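Galactose mutarotase-like protein (Clostridium acetobutylicum, PDB 3OS7) probably interconverts the alpha and beta anomers of an aldose sugar, as galactose mutarotases (aldose 1-epimerases) do, although its own substrate is not established. Local coordinates at residues A[34-39]-A[67-72]; A[99-102]-A[107-110]; A[109-114]-A[133-138]; A[166-171]-A[180-185]. One frame throughout, in Å; residues are numbered along the deposited sequence.

Interaction 1: residues A[34-39]-A[67-72]; sequences PDVGGN and NRPQVY
Asn39 is the second residue of a G1 beta bulge, in which Gly38 and Asn39 both face Ile33 where strands 28-33 and 39-45 join, and its side chain reaches from there to the backbone of Tyr72. The bulge follows a tight loop: Gly37 and Gly38 both have positive phi, and the backbone N of Asn39 bonds back to Val36 O at 3.2 Å. On the other side, Pro69 O accepts Tyr72 N at 3.1 Å, closing a type I beta turn with Gln70 and Val71 at its corners. The bulge faces this turn, and the Asn39 side chain reaches a backbone carbonyl there while Val36 meets the Pro69 ring. Asn39 holds CG anti to its own N (chi1 -170°), which extends the amide toward the turn. Asn39 ND2 donates to Tyr72 O over 3.1 Å, nearly straight at 168°; the acceptor lies in the amide plane of Asn39, whereas the donor stands above the carbonyl plane of Tyr72, off the lone-pair directions. Asn39 ND2 also passes 3.6 Å from Pro69 O. Beside this polar link, Val36 CG1 packs on Pro69 CB at 3.7 Å, and Pro69 CG lies 4.1 Å from Val36 CG1. Phe62, Phe65 and Lys66 touch Val36 too, so Val36 also packs against helix 62-67. The other end of the Asn39 amide, OD1, receives the backbone N of Leu74. One buried carboxamide thus satisfies a carbonyl with its N-H and a backbone N-H with its oxygen, which fixes its flip and ties the bulge to the chain leading into strand 76-77.

Interaction 2: residues A[99-102]-A[107-110]; sequences INEA and YIHG
Ile99 and Tyr107 bring their CA atoms to 5.0 Å next to a classic beta bulge in which Asn100 and Glu101 both face Asn106. Beyond this point the pairing passes to a side chain. Asn100 has CG lodged between its backbone N and carbonyl carbon (chi1 68°), which swings the amide alongside strand 106-108. Asn100 OD1 accepts Ile108 N at 2.7 Å, the donor lying in the carbonyl plane on a lone pair although the N-H itself is noticeably bent away from the oxygen, and Asn100 ND2 gives a straighter bond to Ile108 O at 3.0 Å (159°), again on a lone pair. Both backbone polar groups of Ile108 are thus taken by one amide, which occupies the place of a neighbouring strand on the edge of the small antiparallel sheet 93-96, 82-90 and 106-108. The amide plane is within 4° of the Tyr107 ring plane, and Asn100 OD1 comes 3.4 Å from Tyr107 CD1 while Asn100 ND2 lies 3.5 Å from Tyr107 CE1. Glu101 contributes its CB, 4.2 Å from Ile108 CG2; its carboxylate forms a salt bridge with Arg82 and accepts bonds from Asn104 and Asn106. Ile108 turns CG1 over the centre of the His109 ring, 3.6 Å above its plane.

Interaction 3: residues A[109-114]-A[133-138]; sequences HGFIKN and VVFDFT
Ile112 and Phe135 are the closest backbone points of the two segments, with CA atoms 7.6 Å apart: a tight turn lies against the extended strand 128-137, too far for strand pairing, and the two segments meet through side chains. The strand belongs to the antiparallel beta-sandwich fold of the galactose mutarotase family, and the turn sits in the link from strand 106-108 to strand 118-125. Alternation along the strand sends Phe135 and Phe137 to the same side, and in both CG is anti to the backbone N, an arrangement that carries each ring out from the strand toward the turn. The rim of Phe111, at CE1 and CZ, bears on the outer ends of both rings. Phe111 CZ meets Phe137 CE1 at 3.5 Å, and these two rings form an oblique aromatic pair, centroids 5.5 Å apart and planes at 35°. Phe135 CZ approaches Phe111 CE1 at 4.1 Å, arriving at the edge of the Phe111 ring near its plane. Ile112 uses its CG2 methyl, 3.8 Å from Phe135 CE2. The apolar cluster continues into Phe151, which touches both strand phenylalanines, and Trp117, which meets the ring of Phe135 and also takes Ile112 O through its NE1. The turn carrying Phe111 and Ile112 is itself braced: Asn114 N bonds to Phe111 O at 2.9 Å. Lys113 extends away from the strand and closes the turn on its far side, its NZ giving one hydrogen bond to Asn114 OD1 at 2.9 Å and another to Gly110 O at 2.8 Å, with a C=O...N angle of 162°.

Interaction 4: residues A[166-171]-A[180-185]; sequences QTTSVV and LSVGYH. With EDO (1,2-ethanediol), chain H.
Tyr184 reaches from strand 178-189 across to Gln166 and Thr168 on strand 163-172, between facing layers of the beta-sandwich. The segments run 156° apart in direction, and their nearest CA atoms, Thr168 to Val182 and Val170 to Leu180, stay 9.1 Å away, a separation for interlayer packing and not for strand pairing. From CB the ring departs with CG anti to the carbonyl carbon (chi1 -81°). The Gln166 amide then lies over one ring face, its plane within 14° of the ring: Tyr184 CE1 meets Gln166 NE2 at 3.4 Å, Tyr184 CE2 meets Gln166 OE1 at 3.3 Å, and Tyr184 CZ lies 3.2 Å from Gln166 OE1. That oxygen is also hydrogen-bonded to Tyr157 OH, which helps to hold the amide in this orientation. At the tip, Tyr184 OH shares a 2.7 Å hydrogen bond with Thr168 OG1, which approaches in the ring plane at its edge; either hydroxyl could donate. Face and edge of the buried tyrosine are thus both engaged by the one strand. Further along, contact is apolar, with Thr168 CG2 4.3 Å from Val182 CG1. On the reverse face of strand 163-172, Ser169 OG hydrogen-bonds to O1 of a bound ethanediol, probably a crystallisation additive, also held by Gln152. At the end of the interlayer row, Val170 CG1 and Leu180 CD1 touch at 3.5 Å, branch against branch.

Interactions 1 and 3 are neighbours, with centres about 10 Å apart: Pro69 CG rests 3.4 Å from Lys113 O, and Gln70 OE1 lies 3.3 Å from Lys113 CE. Interactions 2 and 3 share His109 and Gly110, so the edge-strand contact runs directly into the aromatic one. His109 also joins both to interaction 4, its NE2 being 3.5 Å from His185 CD2, the rings nearly perpendicular; interaction 1 reaches the same histidine through Gln70 O, 2.8 Å from His185 ND1. His109 and His185 hydrogen-bond a tartrate O41, and Arg68 and Gln70 hydrogen-bond tartrate oxygens. Though probably from the crystallisation liquor, tartrate may mark a carbohydrate pocket, reached from the contacts through His109, His185, Arg68 and Gln70.

Interaction 1: residues A[34-39]-A[67-72]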
loop_
_atom_site.group_PDB
_atom_site.type_symbol
_atom_site.label_atom_id
_atom_site.label_comp_id
_atom_site.label_asym_id
_atom_site.label_seq_id
_atom_site.Cartn_x
_atom_site.Cartn_y
_atom_site.Cartn_z
ATOM N N PRO A 34 -11.215 8.602 -6.877
ATOM C CA PRO A 34 -12.231 7.710 -6.313
ATOM C C PRO A 34 -12.669 6.569 -7.235
ATOM O O PRO A 34 -12.774 5.424 -6.771
ATOM C CB PRO A 34 -13.385 8.657 -5.976
ATOM C CG PRO A 34 -12.721 9.974 -5.755
ATOM C CD PRO A 34 -11.587 10.017 -6.741
ATOM N N ASP A 35 -12.845 6.854 -8.525
ATOM C CA ASP A 35 -13.276 5.842 -9.494
ATOM C C ASP A 35 -12.336 4.651 -9.698
ATOM O O ASP A 35 -12.771 3.612 -10.184
ATOM C CB ASP A 35 -13.495 6.479 -10.863
ATOM C CG ASP A 35 -14.879 7.120 -11.004
ATOM O OD1 ASP A 35 -15.749 6.870 -10.152
ATOM O OD2 ASP A 35 -15.086 7.869 -11.971
ATOM N N VAL A 36 -11.052 4.810 -9.362
ATOM C CA VAL A 36 -10.119 3.701 -9.419
ATOM C C VAL A 36 -9.453 3.484 -8.033
ATOM O O VAL A 36 -8.375 4.002 -7.738
ATOM C CB VAL A 36 -9.078 3.865 -10.546
ATOM C CG1 VAL A 36 -8.241 2.626 -10.671
ATOM C CG2 VAL A 36 -9.774 4.185 -11.924
ATOM N N GLY A 37 -10.120 2.715 -7.196
ATOM C CA GLY A 37 -9.528 2.264 -5.932
ATOM C C GLY A 37 -9.352 3.312 -4.872
ATOM O O GLY A 37 -8.667 3.058 -3.872
ATOM N N GLY A 38 -9.955 4.488 -5.043
ATOM C CA GLY A 38 -9.647 5.610 -4.142
ATOM C C GLY A 38 -8.149 5.829 -4.059
ATOM O O GLY A 38 -7.605 6.156 -2.998
ATOM N N ASN A 39 -7.481 5.698 -5.209
ATOM C CA ASN A 39 -6.024 5.698 -5.247
ATOM C C ASN A 39 -5.510 7.136 -5.188
ATOM O O ASN A 39 -5.847 7.953 -6.039
ATOM C CB ASN A 39 -5.568 4.983 -6.524
ATOM C CG ASN A 39 -4.069 4.715 -6.561
ATOM O OD1 ASN A 39 -3.265 5.532 -6.091
ATOM N ND2 ASN A 39 -3.683 3.586 -7.190
ATOM N N ASN A 67 -7.137 -0.826 -15.465
ATOM C CA ASN A 67 -6.778 -2.234 -15.618
ATOM C C ASN A 67 -5.518 -2.662 -14.872
ATOM O O ASN A 67 -5.359 -3.848 -14.581
ATOM C CB ASN A 67 -6.626 -2.564 -17.089
ATOM C CG ASN A 67 -7.955 -2.727 -17.770
ATOM O OD1 ASN A 67 -8.973 -3.043 -17.123
ATOM N ND2 ASN A 67 -7.964 -2.524 -19.074
ATOM N N ARG A 68 -4.651 -1.710 -14.541
ATOM C CA ARG A 68 -3.416 -2.001 -13.775
ATOM C C ARG A 68 -3.051 -0.816 -12.867
ATOM O O ARG A 68 -2.054 -0.131 -13.053
ATOM C CB ARG A 68 -2.275 -2.328 -14.725
ATOM C CG ARG A 68 -1.151 -3.086 -14.058
ATOM C CD ARG A 68 0.095 -2.988 -14.885
ATOM N NE ARG A 68 1.174 -3.794 -14.318
ATOM C CZ ARG A 68 2.416 -3.768 -14.770
ATOM N NH1 ARG A 68 2.735 -2.969 -15.770
ATOM N NH2 ARG A 68 3.343 -4.506 -14.191
ATOM N N PRO A 69 -3.875 -0.573 -11.849
ATOM C CA PRO A 69 -3.619 0.602 -11.004
ATOM C C PRO A 69 -2.545 0.340 -9.959
ATOM O O PRO A 69 -1.998 1.291 -9.345
ATOM C CB PRO A 69 -4.986 0.842 -10.355
ATOM C CG PRO A 69 -5.562 -0.507 -10.239
ATOM C CD PRO A 69 -5.154 -1.208 -11.516
ATOM N N GLN A 70 -2.221 -0.938 -9.760
ATOM C CA GLN A 70 -1.317 -1.296 -8.690
ATOM C C GLN A 70 0.139 -0.828 -8.843
ATOM O O GLN A 70 0.904 -0.937 -7.890
ATOM C CB GLN A 70 -1.323 -2.803 -8.448
ATOM C CG GLN A 70 -0.834 -3.653 -9.598
ATOM C CD GLN A 70 -1.954 -4.086 -10.469
ATOM O OE1 GLN A 70 -2.984 -3.434 -10.509
ATOM N NE2 GLN A 70 -1.763 -5.186 -11.208
ATOM N N VAL A 71 0.525 -0.355 -10.028
ATOM C CA VAL A 71 1.864 0.200 -10.257
ATOM C C VAL A 71 1.940 1.730 -10.151
ATOM O O VAL A 71 2.948 2.317 -10.503
ATOM C CB VAL A 71 2.442 -0.294 -11.579
ATOM C CG1 VAL A 71 2.567 -1.782 -11.507
ATOM C CG2 VAL A 71 1.610 0.171 -12.804
ATOM N N TYR A 72 0.871 2.356 -9.623
ATOM C CA TYR A 72 0.841 3.767 -9.315
ATOM C C TYR A 72 0.265 4.055 -7.918
ATOM O O TYR A 72 -0.634 3.371 -7.419
ATOM C CB TYR A 72 -0.038 4.519 -10.314
ATOM C CG TYR A 72 0.504 4.452 -11.725
ATOM C CD1 TYR A 72 1.560 5.277 -12.116
ATOM C CD2 TYR A 72 -0.034 3.568 -12.653
ATOM C CE1 TYR A 72 2.084 5.212 -13.431
ATOM C CE2 TYR A 72 0.456 3.509 -13.950
ATOM C CZ TYR A 72 1.514 4.318 -14.330
ATOM O OH TYR A 72 1.997 4.245 -15.624
#

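Interaction 2: residues A[99-102]-A[107-110]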
loop_
_atom_site.group_PDB
_atom_site.type_symbol
_atom_site.label_atom_id
_atom_site.label_comp_id
_atom_site.label_asym_id
_atom_site.label_seq_id
_atom_site.Cartn_x
_atom_site.Cartn_y
_atom_site.Cartn_z
ATOM N N ILE A 99 -9.262 -17.615 -10.769
ATOM C CA ILE A 99 -7.824 -17.382 -10.879
ATOM C C ILE A 99 -7.544 -16.112 -11.703
ATOM O O ILE A 99 -7.948 -16.024 -12.867
ATOM C CB ILE A 99 -7.145 -18.623 -11.542
ATOM C CG1 ILE A 99 -7.306 -19.850 -10.656
ATOM C CG2 ILE A 99 -5.655 -18.374 -11.897
ATOM C CD1 ILE A 99 -6.708 -19.644 -9.213
ATOM N N ASN A 100 -6.854 -15.142 -11.111
ATOM C CA ASN A 100 -6.451 -13.902 -11.813
ATOM C C ASN A 100 -4.924 -13.751 -11.932
ATOM O O ASN A 100 -4.450 -12.691 -12.314
ATOM C CB ASN A 100 -7.092 -12.649 -11.194
ATOM C CG ASN A 100 -6.570 -12.343 -9.808
ATOM O OD1 ASN A 100 -5.909 -13.182 -9.207
ATOM N ND2 ASN A 100 -6.871 -11.133 -9.287
ATOM N N GLU A 101 -4.183 -14.804 -11.567
ATOM C CA GLU A 101 -2.743 -14.908 -11.847
ATOM C C GLU A 101 -2.549 -16.259 -12.506
ATOM O O GLU A 101 -2.436 -17.268 -11.845
ATOM C CB GLU A 101 -1.888 -14.751 -10.558
ATOM C CG GLU A 101 -0.414 -14.506 -10.905
ATOM C CD GLU A 101 0.614 -14.857 -9.822
ATOM O OE1 GLU A 101 0.283 -15.454 -8.786
ATOM O OE2 GLU A 101 1.796 -14.516 -10.020
ATOM N N ALA A 102 -2.502 -16.277 -13.828
ATOM C CA ALA A 102 -2.656 -17.510 -14.566
ATOM C C ALA A 102 -1.448 -18.438 -14.446
ATOM O O ALA A 102 -1.597 -19.636 -14.157
ATOM C CB ALA A 102 -2.952 -17.190 -16.045
ATOM N N TYR A 107 -5.064 -16.547 -6.865
ATOM C CA TYR A 107 -5.795 -15.299 -6.789
ATOM C C TYR A 107 -4.875 -14.282 -6.145
ATOM O O TYR A 107 -4.232 -14.583 -5.128
ATOM C CB TYR A 107 -7.107 -15.423 -6.002
ATOM C CG TYR A 107 -7.909 -14.146 -6.064
ATOM C CD1 TYR A 107 -8.625 -13.811 -7.197
ATOM C CD2 TYR A 107 -7.894 -13.232 -5.016
ATOM C CE1 TYR A 107 -9.316 -12.642 -7.292
ATOM C CE2 TYR A 107 -8.588 -12.034 -5.113
ATOM C CZ TYR A 107 -9.292 -11.746 -6.262
ATOM O OH TYR A 107 -9.988 -10.574 -6.378
ATOM N N ILE A 108 -4.827 -13.057 -6.685
ATOM C CA ILE A 108 -3.842 -12.073 -6.190
ATOM C C ILE A 108 -4.483 -10.689 -6.073
ATOM O O ILE A 108 -5.290 -10.304 -6.927
ATOM C CB ILE A 108 -2.597 -12.020 -7.108
ATOM C CG1 ILE A 108 -1.416 -11.347 -6.429
ATOM C CG2 ILE A 108 -2.926 -11.332 -8.427
ATOM C CD1 ILE A 108 -0.072 -11.339 -7.265
ATOM N N HIS A 109 -4.158 -9.986 -4.977
ATOM C CA HIS A 109 -4.383 -8.543 -4.778
ATOM C C HIS A 109 -5.812 -8.026 -4.536
ATOM O O HIS A 109 -5.993 -6.953 -3.949
ATOM C CB HIS A 109 -3.732 -7.729 -5.894
ATOM C CG HIS A 109 -2.238 -7.800 -5.906
ATOM N ND1 HIS A 109 -1.481 -7.898 -4.748
ATOM C CD2 HIS A 109 -1.358 -7.728 -6.935
ATOM C CE1 HIS A 109 -0.197 -7.937 -5.084
ATOM N NE2 HIS A 109 -0.099 -7.841 -6.403
ATOM N N GLY A 110 -6.817 -8.770 -4.974
ATOM C CA GLY A 110 -8.201 -8.326 -4.818
ATOM C C GLY A 110 -8.718 -7.374 -5.901
ATOM O O GLY A 110 -8.013 -7.031 -6.842
#

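Interaction 3: residues A[109-114]-A[133-138]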
loop_
_atom_site.group_PDB
_atom_site.type_symbol
_atom_site.label_atom_id
_atom_site.label_comp_id
_atom_site.label_asym_id
_atom_site.label_seq_id
_atom_site.Cartn_x
_atom_site.Cartn_y
_atom_site.Cartn_z
ATOM N N HIS A 109 -4.158 -9.986 -4.977
ATOM C CA HIS A 109 -4.383 -8.543 -4.778
ATOM C C HIS A 109 -5.812 -8.026 -4.536
ATOM O O HIS A 109 -5.993 -6.953 -3.949
ATOM C CB HIS A 109 -3.732 -7.729 -5.894
ATOM C CG HIS A 109 -2.238 -7.800 -5.906
ATOM N ND1 HIS A 109 -1.481 -7.898 -4.748
ATOM C CD2 HIS A 109 -1.358 -7.728 -6.935
ATOM C CE1 HIS A 109 -0.197 -7.937 -5.084
ATOM N NE2 HIS A 109 -0.099 -7.841 -6.403
ATOM N N GLY A 110 -6.817 -8.770 -4.974
ATOM C CA GLY A 110 -8.201 -8.326 -4.818
ATOM C C GLY A 110 -8.718 -7.374 -5.901
ATOM O O GLY A 110 -8.013 -7.031 -6.842
ATOM N N PHE A 111 -9.957 -6.939 -5.753
ATOM C CA PHE A 111 -10.621 -6.111 -6.773
ATOM C C PHE A 111 -10.891 -4.687 -6.298
ATOM O O PHE A 111 -11.254 -3.834 -7.109
ATOM C CB PHE A 111 -11.959 -6.749 -7.214
ATOM C CG PHE A 111 -12.885 -7.013 -6.077
ATOM C CD1 PHE A 111 -13.724 -6.020 -5.599
ATOM C CD2 PHE A 111 -12.893 -8.245 -5.448
ATOM C CE1 PHE A 111 -14.545 -6.250 -4.505
ATOM C CE2 PHE A 111 -13.688 -8.482 -4.353
ATOM C CZ PHE A 111 -14.538 -7.482 -3.877
ATOM N N ILE A 112 -10.741 -4.404 -5.008
ATOM C CA ILE A 112 -11.147 -3.094 -4.525
ATOM C C ILE A 112 -10.237 -1.998 -5.095
ATOM O O ILE A 112 -10.665 -0.886 -5.280
ATOM C CB ILE A 112 -11.293 -2.985 -2.961
ATOM C CG1 ILE A 112 -9.974 -3.201 -2.243
ATOM C CG2 ILE A 112 -12.391 -3.955 -2.440
ATOM C CD1 ILE A 112 -10.119 -3.036 -0.709
ATOM N N LYS A 113 -9.007 -2.348 -5.448
ATOM C CA LYS A 113 -8.090 -1.405 -6.097
ATOM C C LYS A 113 -8.559 -0.990 -7.500
ATOM O O LYS A 113 -8.118 0.028 -8.007
ATOM C CB LYS A 113 -6.680 -1.996 -6.240
ATOM C CG LYS A 113 -6.579 -3.232 -7.122
ATOM C CD LYS A 113 -5.152 -3.858 -7.061
ATOM C CE LYS A 113 -4.930 -4.790 -8.190
ATOM N NZ LYS A 113 -6.030 -5.736 -8.406
ATOM N N ASN A 114 -9.386 -1.826 -8.126
ATOM C CA ASN A 114 -9.896 -1.550 -9.491
ATOM C C ASN A 114 -11.291 -0.947 -9.487
ATOM O O ASN A 114 -11.822 -0.596 -10.537
ATOM C CB ASN A 114 -9.965 -2.848 -10.304
ATOM C CG ASN A 114 -8.648 -3.627 -10.329
ATOM O OD1 ASN A 114 -8.462 -4.539 -9.535
ATOM N ND2 ASN A 114 -7.750 -3.287 -11.256
ATOM N N VAL A 133 -12.755 8.380 1.494
ATOM C CA VAL A 133 -13.477 7.643 0.463
ATOM C C VAL A 133 -13.894 6.325 1.065
ATOM O O VAL A 133 -13.228 5.803 1.952
ATOM C CB VAL A 133 -12.633 7.395 -0.839
ATOM C CG1 VAL A 133 -12.393 8.727 -1.567
ATOM C CG2 VAL A 133 -11.293 6.647 -0.520
ATOM N N VAL A 134 -15.013 5.800 0.608
ATOM C CA VAL A 134 -15.474 4.501 1.051
ATOM C C VAL A 134 -15.826 3.592 -0.109
ATOM O O VAL A 134 -16.136 4.048 -1.222
ATOM C CB VAL A 134 -16.714 4.599 1.972
ATOM C CG1 VAL A 134 -16.374 5.341 3.265
ATOM C CG2 VAL A 134 -17.876 5.245 1.254
ATOM N N PHE A 135 -15.723 2.305 0.158
ATOM C CA PHE A 135 -16.166 1.269 -0.752
ATOM C C PHE A 135 -17.180 0.399 -0.032
ATOM O O PHE A 135 -16.851 -0.237 0.968
ATOM C CB PHE A 135 -15.010 0.375 -1.173
ATOM C CG PHE A 135 -15.441 -0.701 -2.135
ATOM C CD1 PHE A 135 -15.740 -0.387 -3.446
ATOM C CD2 PHE A 135 -15.621 -1.978 -1.720
ATOM C CE1 PHE A 135 -16.174 -1.352 -4.316
ATOM C CE2 PHE A 135 -16.074 -2.959 -2.583
ATOM C CZ PHE A 135 -16.343 -2.652 -3.873
ATOM N N ASP A 136 -18.396 0.375 -0.556
ATOM C CA ASP A 136 -19.493 -0.415 0.003
ATOM C C ASP A 136 -19.675 -1.694 -0.804
ATOM O O ASP A 136 -19.998 -1.662 -2.000
ATOM C CB ASP A 136 -20.775 0.396 -0.016
ATOM C CG ASP A 136 -20.670 1.686 0.795
ATOM O OD1 ASP A 136 -20.368 1.597 2.007
ATOM O OD2 ASP A 136 -20.891 2.783 0.220
ATOM N N PHE A 137 -19.417 -2.828 -0.165
ATOM C CA PHE A 137 -19.540 -4.119 -0.813
ATOM C C PHE A 137 -20.865 -4.722 -0.359
ATOM O O PHE A 137 -21.027 -5.056 0.819
ATOM C CB PHE A 137 -18.372 -5.022 -0.437
ATOM C CG PHE A 137 -18.343 -6.343 -1.187
ATOM C CD1 PHE A 137 -18.000 -6.396 -2.534
ATOM C CD2 PHE A 137 -18.588 -7.539 -0.533
ATOM C CE1 PHE A 137 -17.942 -7.598 -3.197
ATOM C CE2 PHE A 137 -18.535 -8.739 -1.204
ATOM C CZ PHE A 137 -18.204 -8.785 -2.521
ATOM N N THR A 138 -21.800 -4.844 -1.292
ATOM C CA THR A 138 -23.145 -5.316 -0.995
ATOM C C THR A 138 -23.448 -6.659 -1.631
ATOM O O THR A 138 -22.706 -7.166 -2.460
ATOM C CB THR A 138 -24.227 -4.326 -1.497
ATOM O OG1 THR A 138 -24.319 -4.411 -2.913
ATOM C CG2 THR A 138 -23.905 -2.902 -1.091
#

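Interaction 4: residues A[166-171]-A[180-185]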
loop_
_atom_site.group_PDB
_atom_site.type_symbol
_atom_site.label_atom_id
_atom_site.label_comp_id
_atom_site.label_asym_id
_atom_site.label_seq_id
_atom_site.Cartn_x
_atom_site.Cartn_y
_atom_site.Cartn_z
ATOM N N GLN A 166 -2.660 8.283 6.458
ATOM C CA GLN A 166 -3.595 7.387 5.847
ATOM C C GLN A 166 -4.116 6.457 6.945
ATOM O O GLN A 166 -3.351 5.648 7.491
ATOM C CB GLN A 166 -2.849 6.571 4.788
ATOM C CG GLN A 166 -3.626 5.380 4.215
ATOM C CD GLN A 166 -2.710 4.461 3.452
ATOM O OE1 GLN A 166 -2.577 4.555 2.225
ATOM N NE2 GLN A 166 -2.003 3.619 4.184
ATOM N N THR A 167 -5.408 6.548 7.252
ATOM C CA THR A 167 -6.058 5.594 8.155
ATOM C C THR A 167 -6.973 4.705 7.304
ATOM O O THR A 167 -7.950 5.175 6.712
ATOM C CB THR A 167 -6.828 6.307 9.318
ATOM O OG1 THR A 167 -5.930 7.142 10.056
ATOM C CG2 THR A 167 -7.444 5.294 10.305
ATOM N N THR A 168 -6.642 3.416 7.261
ATOM C CA THR A 168 -7.364 2.402 6.475
ATOM C C THR A 168 -8.221 1.595 7.438
ATOM O O THR A 168 -7.756 1.175 8.483
ATOM C CB THR A 168 -6.383 1.463 5.767
ATOM O OG1 THR A 168 -5.444 2.257 5.028
ATOM C CG2 THR A 168 -7.097 0.476 4.862
ATOM N N SER A 169 -9.484 1.393 7.112
ATOM C CA SER A 169 -10.323 0.591 8.004
ATOM C C SER A 169 -11.310 -0.195 7.217
ATOM O O SER A 169 -11.690 0.198 6.113
ATOM C CB SER A 169 -11.037 1.478 9.039
ATOM O OG SER A 169 -11.782 2.484 8.404
ATOM N N VAL A 170 -11.729 -1.320 7.791
ATOM C CA VAL A 170 -12.771 -2.109 7.211
ATOM C C VAL A 170 -13.636 -2.634 8.348
ATOM O O VAL A 170 -13.125 -2.896 9.436
ATOM C CB VAL A 170 -12.230 -3.255 6.333
ATOM C CG1 VAL A 170 -11.257 -4.104 7.078
ATOM C CG2 VAL A 170 -13.367 -4.067 5.799
ATOM N N VAL A 171 -14.939 -2.735 8.087
ATOM C CA VAL A 171 -15.905 -3.244 9.057
ATOM C C VAL A 171 -16.670 -4.384 8.375
ATOM O O VAL A 171 -17.071 -4.271 7.231
ATOM C CB VAL A 171 -16.859 -2.145 9.606
ATOM C CG1 VAL A 171 -17.603 -1.417 8.514
ATOM C CG2 VAL A 171 -17.860 -2.764 10.578
ATOM N N LEU A 180 -9.661 -11.739 6.931
ATOM C CA LEU A 180 -9.118 -10.403 6.770
ATOM C C LEU A 180 -7.605 -10.446 6.561
ATOM O O LEU A 180 -6.856 -10.984 7.387
ATOM C CB LEU A 180 -9.384 -9.581 8.029
ATOM C CG LEU A 180 -8.839 -8.149 8.036
ATOM C CD1 LEU A 180 -9.660 -7.246 7.146
ATOM C CD2 LEU A 180 -8.850 -7.659 9.460
ATOM N N SER A 181 -7.181 -9.840 5.468
ATOM C CA SER A 181 -5.769 -9.547 5.214
ATOM C C SER A 181 -5.777 -8.338 4.282
ATOM O O SER A 181 -6.515 -8.312 3.309
ATOM C CB SER A 181 -5.108 -10.744 4.591
ATOM O OG SER A 181 -3.759 -10.502 4.290
ATOM N N VAL A 182 -5.019 -7.327 4.642
ATOM C CA VAL A 182 -5.033 -6.043 3.967
ATOM C C VAL A 182 -3.586 -5.628 3.694
ATOM O O VAL A 182 -2.691 -5.913 4.484
ATOM C CB VAL A 182 -5.666 -4.951 4.865
ATOM C CG1 VAL A 182 -5.669 -3.554 4.152
ATOM C CG2 VAL A 182 -7.068 -5.332 5.275
ATOM N N GLY A 183 -3.379 -4.864 2.631
ATOM C CA GLY A 183 -2.087 -4.266 2.385
ATOM C C GLY A 183 -2.186 -3.202 1.315
ATOM O O GLY A 183 -3.287 -2.812 0.911
ATOM N N TYR A 184 -1.014 -2.702 0.906
ATOM C CA TYR A 184 -0.931 -1.728 -0.148
ATOM C C TYR A 184 0.181 -2.077 -1.106
ATOM O O TYR A 184 1.215 -2.578 -0.712
ATOM C CB TYR A 184 -0.632 -0.351 0.387
ATOM C CG TYR A 184 -1.828 0.371 0.928
ATOM C CD1 TYR A 184 -2.243 0.190 2.223
ATOM C CD2 TYR A 184 -2.526 1.272 0.129
ATOM C CE1 TYR A 184 -3.338 0.850 2.702
ATOM C CE2 TYR A 184 -3.610 1.927 0.584
ATOM C CZ TYR A 184 -4.011 1.750 1.885
ATOM O OH TYR A 184 -5.117 2.440 2.356
ATOM N N HIS A 185 -0.033 -1.756 -2.379
ATOM C CA HIS A 185 0.987 -1.976 -3.405
ATOM C C HIS A 185 1.697 -0.658 -3.744
ATOM O O HIS A 185 1.931 -0.337 -4.908
ATOM C CB HIS A 185 0.298 -2.564 -4.608
ATOM C CG HIS A 185 1.189 -3.345 -5.509
ATOM N ND1 HIS A 185 2.217 -2.763 -6.215
ATOM C CD2 HIS A 185 1.170 -4.650 -5.873
ATOM C CE1 HIS A 185 2.811 -3.681 -6.966
ATOM N NE2 HIS A 185 2.196 -4.837 -6.772
HETATM C C1 EDO H . -14.673 0.926 9.062
HETATM O O1 EDO H . -14.278 2.133 9.709
HETATM C C2 EDO H . -15.000 1.208 7.596
HETATM O O2 EDO H . -16.077 2.160 7.479
#